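Local coordinates for putative uncharacterized protein (Chaetomium thermophilum, PDB 5F5T) that belongs to the PRP38 family of spliceosomal proteins and is probably required for pre-mRNA splicing in the nucleus, at residues K149-R152 with G157-L160; L119-A124 with T161-F166. One frame throughout, in Å; residues are numbered along the deposited sequence.

Interaction 1. Residues K149-R152 with G157-L160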
ATOM      1  N   LYS A 149       7.137   6.216  12.815  1.00 58.59           N
ATOM      2  CA  LYS A 149       6.029   7.152  12.668  1.00 49.94           C
ATOM      3  C   LYS A 149       6.096   7.953  11.372  1.00 53.27           C
ATOM      4  O   LYS A 149       7.166   8.391  10.951  1.00 53.26           O
ATOM      5  CB  LYS A 149       6.001   8.112  13.856  1.00 47.29           C
ATOM      6  CG  LYS A 149       5.916   7.429  15.198  1.00 53.58           C
ATOM      7  CD  LYS A 149       6.018   8.435  16.320  1.00 51.12           C
ATOM      8  CE  LYS A 149       5.950   7.744  17.671  1.00 53.08           C
ATOM      9  NZ  LYS A 149       6.106   8.710  18.779  1.00 56.52           N
ATOM     10  N   LEU A 150       4.932   8.166  10.769  1.00 53.45           N
ATOM     11  CA  LEU A 150       4.793   8.988   9.574  1.00 60.58           C
ATOM     12  C   LEU A 150       3.660   9.986   9.771  1.00 54.32           C
ATOM     13  O   LEU A 150       2.700   9.712  10.495  1.00 59.83           O
ATOM     14  CB  LEU A 150       4.503   8.129   8.342  1.00 53.51           C
ATOM     15  CG  LEU A 150       5.521   7.089   7.878  1.00 51.21           C
ATOM     16  CD1 LEU A 150       4.962   6.339   6.680  1.00 45.17           C
ATOM     17  CD2 LEU A 150       6.850   7.737   7.536  1.00 49.77           C
ATOM     18  N   ARG A 151       3.755  11.131   9.105  1.00 52.32           N
ATOM     19  CA  ARG A 151       2.668  12.095   9.139  1.00 49.22           C
ATOM     20  C   ARG A 151       1.830  11.892   7.885  1.00 65.49           C
ATOM     21  O   ARG A 151       2.362  11.635   6.803  1.00 51.45           O
ATOM     22  CB  ARG A 151       3.176  13.535   9.196  1.00 50.27           C
ATOM     23  CG  ARG A 151       4.056  13.846  10.391  1.00 70.15           C
ATOM     24  CD  ARG A 151       3.350  13.791  11.731  1.00 61.28           C
ATOM     25  NE  ARG A 151       2.088  14.503  11.839  1.00 61.72           N
ATOM     26  CZ  ARG A 151       1.294  14.380  12.898  1.00 65.75           C
ATOM     27  NH1 ARG A 151       1.656  13.575  13.887  1.00 62.56           N
ATOM     28  NH2 ARG A 151       0.148  15.042  12.974  1.00 59.72           N
ATOM     29  N   ARG A 152       0.519  12.000   8.034  1.00 51.38           N
ATOM     30  CA  ARG A 152      -0.392  11.925   6.905  1.00 51.99           C
ATOM     31  C   ARG A 152      -1.177  13.224   6.828  1.00 51.09           C
ATOM     32  O   ARG A 152      -1.597  13.747   7.851  1.00 59.00           O
ATOM     33  CB  ARG A 152      -1.318  10.721   7.066  1.00 56.93           C
ATOM     34  CG  ARG A 152      -2.504  10.671   6.126  1.00 81.47           C
ATOM     35  CD  ARG A 152      -3.332   9.434   6.425  1.00103.50           C
ATOM     36  NE  ARG A 152      -3.683   9.361   7.843  1.00124.88           N
ATOM     37  CZ  ARG A 152      -3.959   8.234   8.492  1.00128.76           C
ATOM     38  NH1 ARG A 152      -3.920   7.071   7.857  1.00133.73           N
ATOM     39  NH2 ARG A 152      -4.269   8.269   9.782  1.00116.27           N
ATOM     40  N   GLY A 157      -3.642  20.645   9.001  1.00 99.65           N
ATOM     41  CA  GLY A 157      -2.397  20.069   9.475  1.00 91.23           C
ATOM     42  C   GLY A 157      -2.230  18.620   9.057  1.00 93.52           C
ATOM     43  O   GLY A 157      -2.534  18.251   7.921  1.00 81.19           O
ATOM     44  N   THR A 158      -1.772  17.788   9.984  1.00 86.59           N
ATOM     45  CA  THR A 158      -1.535  16.380   9.700  1.00 76.74           C
ATOM     46  C   THR A 158      -1.933  15.504  10.880  1.00 86.95           C
ATOM     47  O   THR A 158      -2.043  15.977  12.009  1.00 99.44           O
ATOM     48  CB  THR A 158      -0.049  16.103   9.366  1.00 98.48           C
ATOM     49  OG1 THR A 158       0.790  16.684  10.371  1.00 93.00           O
ATOM     50  CG2 THR A 158       0.326  16.677   8.006  1.00121.05           C
ATOM     51  N   SER A 159      -2.152  14.224  10.607  1.00 74.62           N
ATOM     52  CA  SER A 159      -2.473  13.253  11.640  1.00 59.23           C
ATOM     53  C   SER A 159      -1.390  12.187  11.648  1.00 59.18           C
ATOM     54  O   SER A 159      -0.674  12.016  10.663  1.00 52.88           O
ATOM     55  CB  SER A 159      -3.836  12.610  11.396  1.00 57.64           C
ATOM     56  OG  SER A 159      -3.771  11.706  10.306  1.00 67.54           O
ATOM     57  N   LEU A 160      -1.278  11.463  12.754  1.00 73.95           N
ATOM     58  CA  LEU A 160      -0.258  10.432  12.884  1.00 54.59           C
ATOM     59  C   LEU A 160      -0.669   9.113  12.243  1.00 61.51           C
ATOM     60  O   LEU A 160      -1.804   8.666  12.389  1.00 68.17           O
ATOM     61  CB  LEU A 160       0.064  10.201  14.363  1.00 58.38           C
ATOM     62  CG  LEU A 160       1.103   9.125  14.673  1.00 66.02           C
ATOM     63  CD1 LEU A 160       2.440   9.455  14.018  1.00 57.02           C
ATOM     64  CD2 LEU A 160       1.258   8.957  16.172  1.00 68.32           C
TER
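Arg151 and Thr158 meet at about a right angle, and the Thr158 hydroxyl receives two of the guanidinium nitrogens. The arginine comes side-on: NE gives a bond to Thr158 OG1 (2.9 Å, 152° at the hydrogen), and NH2 reaches the same oxygen at 3.1 Å, both close to the guanidinium plane. The bends at chi2 (-66°) and chi3 (-49°) fold the chain back to put the group there. NH2 also leans on Thr158 O, a weak bond with a poor angle, while the peptide between Ser159 and Leu160 lies over one face of the guanidinium. OG1 has a further partner in the backbone of the other protein in the assembly.

The backbone adds a pair of bonds of its own. Arg152 and Ser159 form an antiparallel hydrogen-bonded pair, their N and O atoms satisfying each other at 2.9 Å in both directions (Arg152 N to Ser159 O, Ser159 N to Arg152 O). On the face that carries the Arg152 and Ser159 side chains, Arg152 NE adds a weak 3.4 Å bond to Ser159 OG. Outside the two segments, Arg151 N bonds to Tyr118 OH and Lys149 O receives Lys117 NZ. Leu160 adds an apolar contact, its CD1 3.8 Å from Lys149 CB. This beta hairpin is joined by polar bonds from both backbone and side chains, and the Thr158 hydroxyl holding Arg151 also ties it to the neighbouring protein.

Interaction 2. Residues L119-A124 with T161-F166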
ATOM      1  N   LEU A 119      11.345   7.884   2.117  1.00 51.61           N
ATOM      2  CA  LEU A 119      11.862   7.278   0.895  1.00 53.52           C
ATOM      3  C   LEU A 119      11.292   5.867   0.744  1.00 55.19           C
ATOM      4  O   LEU A 119      10.937   5.443  -0.360  1.00 64.91           O
ATOM      5  CB  LEU A 119      13.390   7.240   0.897  1.00 49.47           C
ATOM      6  CG  LEU A 119      14.028   6.677  -0.374  1.00 62.20           C
ATOM      7  CD1 LEU A 119      13.468   7.396  -1.600  1.00 45.52           C
ATOM      8  CD2 LEU A 119      15.535   6.819  -0.324  1.00 61.03           C
ATOM      9  N   ARG A 120      11.214   5.140   1.857  1.00 42.98           N
ATOM     10  CA  ARG A 120      10.622   3.805   1.856  1.00 53.21           C
ATOM     11  C   ARG A 120       9.140   3.873   1.537  1.00 53.08           C
ATOM     12  O   ARG A 120       8.609   3.015   0.834  1.00 61.65           O
ATOM     13  CB  ARG A 120      10.837   3.099   3.201  1.00 48.20           C
ATOM     14  CG  ARG A 120      10.107   1.768   3.306  1.00 48.91           C
ATOM     15  CD  ARG A 120      10.602   0.899   4.449  1.00 57.11           C
ATOM     16  NE  ARG A 120      12.049   0.729   4.410  1.00 73.87           N
ATOM     17  CZ  ARG A 120      12.756   0.097   5.339  1.00 67.13           C
ATOM     18  NH1 ARG A 120      14.071  -0.003   5.210  1.00 74.66           N
ATOM     19  NH2 ARG A 120      12.153  -0.433   6.397  1.00 74.97           N
ATOM     20  N   ALA A 121       8.473   4.891   2.073  1.00 39.90           N
ATOM     21  CA  ALA A 121       7.050   5.074   1.809  1.00 62.62           C
ATOM     22  C   ALA A 121       6.813   5.330   0.324  1.00 63.82           C
ATOM     23  O   ALA A 121       5.914   4.746  -0.282  1.00 54.21           O
ATOM     24  CB  ALA A 121       6.500   6.217   2.636  1.00 46.48           C
ATOM     25  N   LEU A 122       7.653   6.182  -0.258  1.00 54.27           N
ATOM     26  CA  LEU A 122       7.571   6.505  -1.673  1.00 61.76           C
ATOM     27  C   LEU A 122       7.817   5.274  -2.526  1.00 58.31           C
ATOM     28  O   LEU A 122       7.051   4.983  -3.443  1.00 59.28           O
ATOM     29  CB  LEU A 122       8.587   7.589  -2.037  1.00 49.80           C
ATOM     30  CG  LEU A 122       8.532   8.083  -3.486  1.00 49.41           C
ATOM     31  CD1 LEU A 122       7.101   8.433  -3.877  1.00 50.16           C
ATOM     32  CD2 LEU A 122       9.474   9.255  -3.730  1.00 55.10           C
ATOM     33  N   ALA A 123       8.874   4.538  -2.198  1.00 56.00           N
ATOM     34  CA  ALA A 123       9.236   3.342  -2.951  1.00 55.93           C
ATOM     35  C   ALA A 123       8.128   2.301  -2.876  1.00 60.08           C
ATOM     36  O   ALA A 123       7.790   1.677  -3.876  1.00 64.73           O
ATOM     37  CB  ALA A 123      10.546   2.768  -2.442  1.00 49.98           C
ATOM     38  N   ALA A 124       7.562   2.119  -1.689  1.00 59.61           N
ATOM     39  CA  ALA A 124       6.481   1.164  -1.501  1.00 55.56           C
ATOM     40  C   ALA A 124       5.260   1.577  -2.315  1.00 55.80           C
ATOM     41  O   ALA A 124       4.615   0.739  -2.948  1.00 56.91           O
ATOM     42  CB  ALA A 124       6.127   1.044  -0.034  1.00 44.12           C
ATOM     43  N   THR A 161       0.275   8.485  11.550  1.00 49.88           N
ATOM     44  CA  THR A 161       0.101   7.118  11.079  1.00 63.87           C
ATOM     45  C   THR A 161       1.459   6.433  11.171  1.00 59.68           C
ATOM     46  O   THR A 161       2.428   7.049  11.592  1.00 64.07           O
ATOM     47  CB  THR A 161      -0.446   7.050   9.637  1.00 55.72           C
ATOM     48  OG1 THR A 161      -0.817   5.700   9.338  1.00 67.02           O
ATOM     49  CG2 THR A 161       0.601   7.511   8.638  1.00 47.09           C
ATOM     50  N   TYR A 162       1.540   5.168  10.780  1.00 60.12           N
ATOM     51  CA  TYR A 162       2.796   4.440  10.902  1.00 49.17           C
ATOM     52  C   TYR A 162       3.131   3.725   9.606  1.00 57.11           C
ATOM     53  O   TYR A 162       2.246   3.453   8.792  1.00 61.58           O
ATOM     54  CB  TYR A 162       2.714   3.434  12.049  1.00 47.11           C
ATOM     55  CG  TYR A 162       2.273   4.046  13.358  1.00 53.09           C
ATOM     56  CD1 TYR A 162       0.925   4.184  13.656  1.00 50.36           C
ATOM     57  CD2 TYR A 162       3.199   4.469  14.301  1.00 48.49           C
ATOM     58  CE1 TYR A 162       0.508   4.742  14.850  1.00 56.58           C
ATOM     59  CE2 TYR A 162       2.793   5.025  15.500  1.00 56.83           C
ATOM     60  CZ  TYR A 162       1.446   5.160  15.767  1.00 58.04           C
ATOM     61  OH  TYR A 162       1.027   5.711  16.953  1.00 87.92           O
ATOM     62  N   MET A 163       4.405   3.390   9.436  1.00 52.92           N
ATOM     63  CA  MET A 163       4.856   2.737   8.216  1.00 53.95           C
ATOM     64  C   MET A 163       4.108   1.432   7.963  1.00 47.16           C
ATOM     65  O   MET A 163       3.682   1.172   6.846  1.00 56.75           O
ATOM     66  CB  MET A 163       6.358   2.469   8.276  1.00 42.48           C
ATOM     67  CG  MET A 163       6.887   1.730   7.064  1.00 48.57           C
ATOM     68  SD  MET A 163       6.804   2.710   5.553  1.00 61.22           S
ATOM     69  CE  MET A 163       7.825   4.111   5.996  1.00 58.63           C
ATOM     70  N   ASP A 164       3.925   0.629   9.003  1.00 43.57           N
ATOM     71  CA  ASP A 164       3.231  -0.643   8.853  1.00 51.34           C
ATOM     72  C   ASP A 164       1.774  -0.411   8.476  1.00 60.42           C
ATOM     73  O   ASP A 164       1.180  -1.194   7.730  1.00 68.62           O
ATOM     74  CB  ASP A 164       3.339  -1.481  10.130  1.00 45.56           C
ATOM     75  CG  ASP A 164       2.885  -0.738  11.364  1.00 50.85           C
ATOM     76  OD1 ASP A 164       3.487   0.307  11.685  1.00 57.32           O
ATOM     77  OD2 ASP A 164       1.944  -1.218  12.030  1.00 48.42           O
ATOM     78  N   GLU A 165       1.208   0.682   8.979  1.00 49.42           N
ATOM     79  CA  GLU A 165      -0.157   1.057   8.632  1.00 58.95           C
ATOM     80  C   GLU A 165      -0.262   1.533   7.182  1.00 61.39           C
ATOM     81  O   GLU A 165      -1.243   1.252   6.497  1.00 54.41           O
ATOM     82  CB  GLU A 165      -0.665   2.142   9.575  1.00 44.71           C
ATOM     83  CG  GLU A 165      -1.464   1.602  10.748  1.00 69.62           C
ATOM     84  CD  GLU A 165      -2.198   2.697  11.498  1.00 93.73           C
ATOM     85  OE1 GLU A 165      -1.982   3.885  11.178  1.00 95.87           O
ATOM     86  OE2 GLU A 165      -2.998   2.368  12.400  1.00107.87           O
ATOM     87  N   PHE A 166       0.751   2.259   6.724  1.00 54.29           N
ATOM     88  CA  PHE A 166       0.801   2.715   5.342  1.00 58.92           C
ATOM     89  C   PHE A 166       0.934   1.530   4.380  1.00 65.29           C
ATOM     90  O   PHE A 166       0.248   1.466   3.357  1.00 58.01           O
ATOM     91  CB  PHE A 166       1.959   3.701   5.158  1.00 45.89           C
ATOM     92  CG  PHE A 166       2.004   4.339   3.802  1.00 45.83           C
ATOM     93  CD1 PHE A 166       0.992   5.188   3.383  1.00 47.56           C
ATOM     94  CD2 PHE A 166       3.058   4.082   2.939  1.00 39.62           C
ATOM     95  CE1 PHE A 166       1.034   5.773   2.129  1.00 51.80           C
ATOM     96  CE2 PHE A 166       3.105   4.661   1.684  1.00 50.03           C
ATOM     97  CZ  PHE A 166       2.093   5.509   1.279  1.00 44.86           C
TER
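Arg120 and Ala121, on one side of helix 117-130, receive Met163 and Phe166 from the opening turn of helix 163-172. This is helix-to-helix packing within the PRP38-family domain, and the second helix springs directly from the end of a hairpin strand, with Tyr162 at its N-cap position. In this pair of segments the contact is made by apolar groups and a ring edge.

Arg120 comes first. Only the aliphatic part of its side chain takes part: CG lies 4.1 Å from Met163 SD, and the two chains cross at about a right angle. The charged end runs on to a salt bridge with Asp146, while NE bonds to the carbonyl of Leu109.

Ala121 follows and stands at the middle of the contact. Met163 sends its CG out anti to the backbone N (chi1 177°), then turns at chi2 and chi3, which brings the CE methyl 4.2 Å from Ala121 CB. Phe166 lies beside the Ala121 methyl too, its CE2 3.9 Å from Ala121 CB, which sits obliquely above that side of the ring. With an alanine in place of Phe166, the ring that fills this space is gone, and Ala121 CB would probably be left with a gap beside it.

Leu122 turns away from this contact and packs on helix 87-98, and Ala123 packs on helix 102-115, so the same helix is gripped from several sides. On the other segment, Thr161 OG1 bonds to Glu165 OE1 through the anti lone pair of that carboxylate, joining the strand end to the first helical turn. Phe166 turns its edge to the backbone: CE2 sits 3.4 Å from Ala121 O, which lies near the plane of the ring.

Following the chain from the N terminus, residues 119-124 open the longer loop. Helix 117-130 is completed, helix 133-140 follows, and the chain then enters strand 149-153. Interaction 1 closes a short hairpin loop, joining this strand to 158-162, and it nests wholly inside the loop that interaction 2 closes when the chain passes from that second strand into helix 163-172. The two contacts, with centres about 12 Å apart, share strand 158-162. They also touch: Leu150 N probably donates to Thr161 O, and Leu150 CD1 packs on Met163 CE. Together they tie the two-stranded hairpin to the helical core.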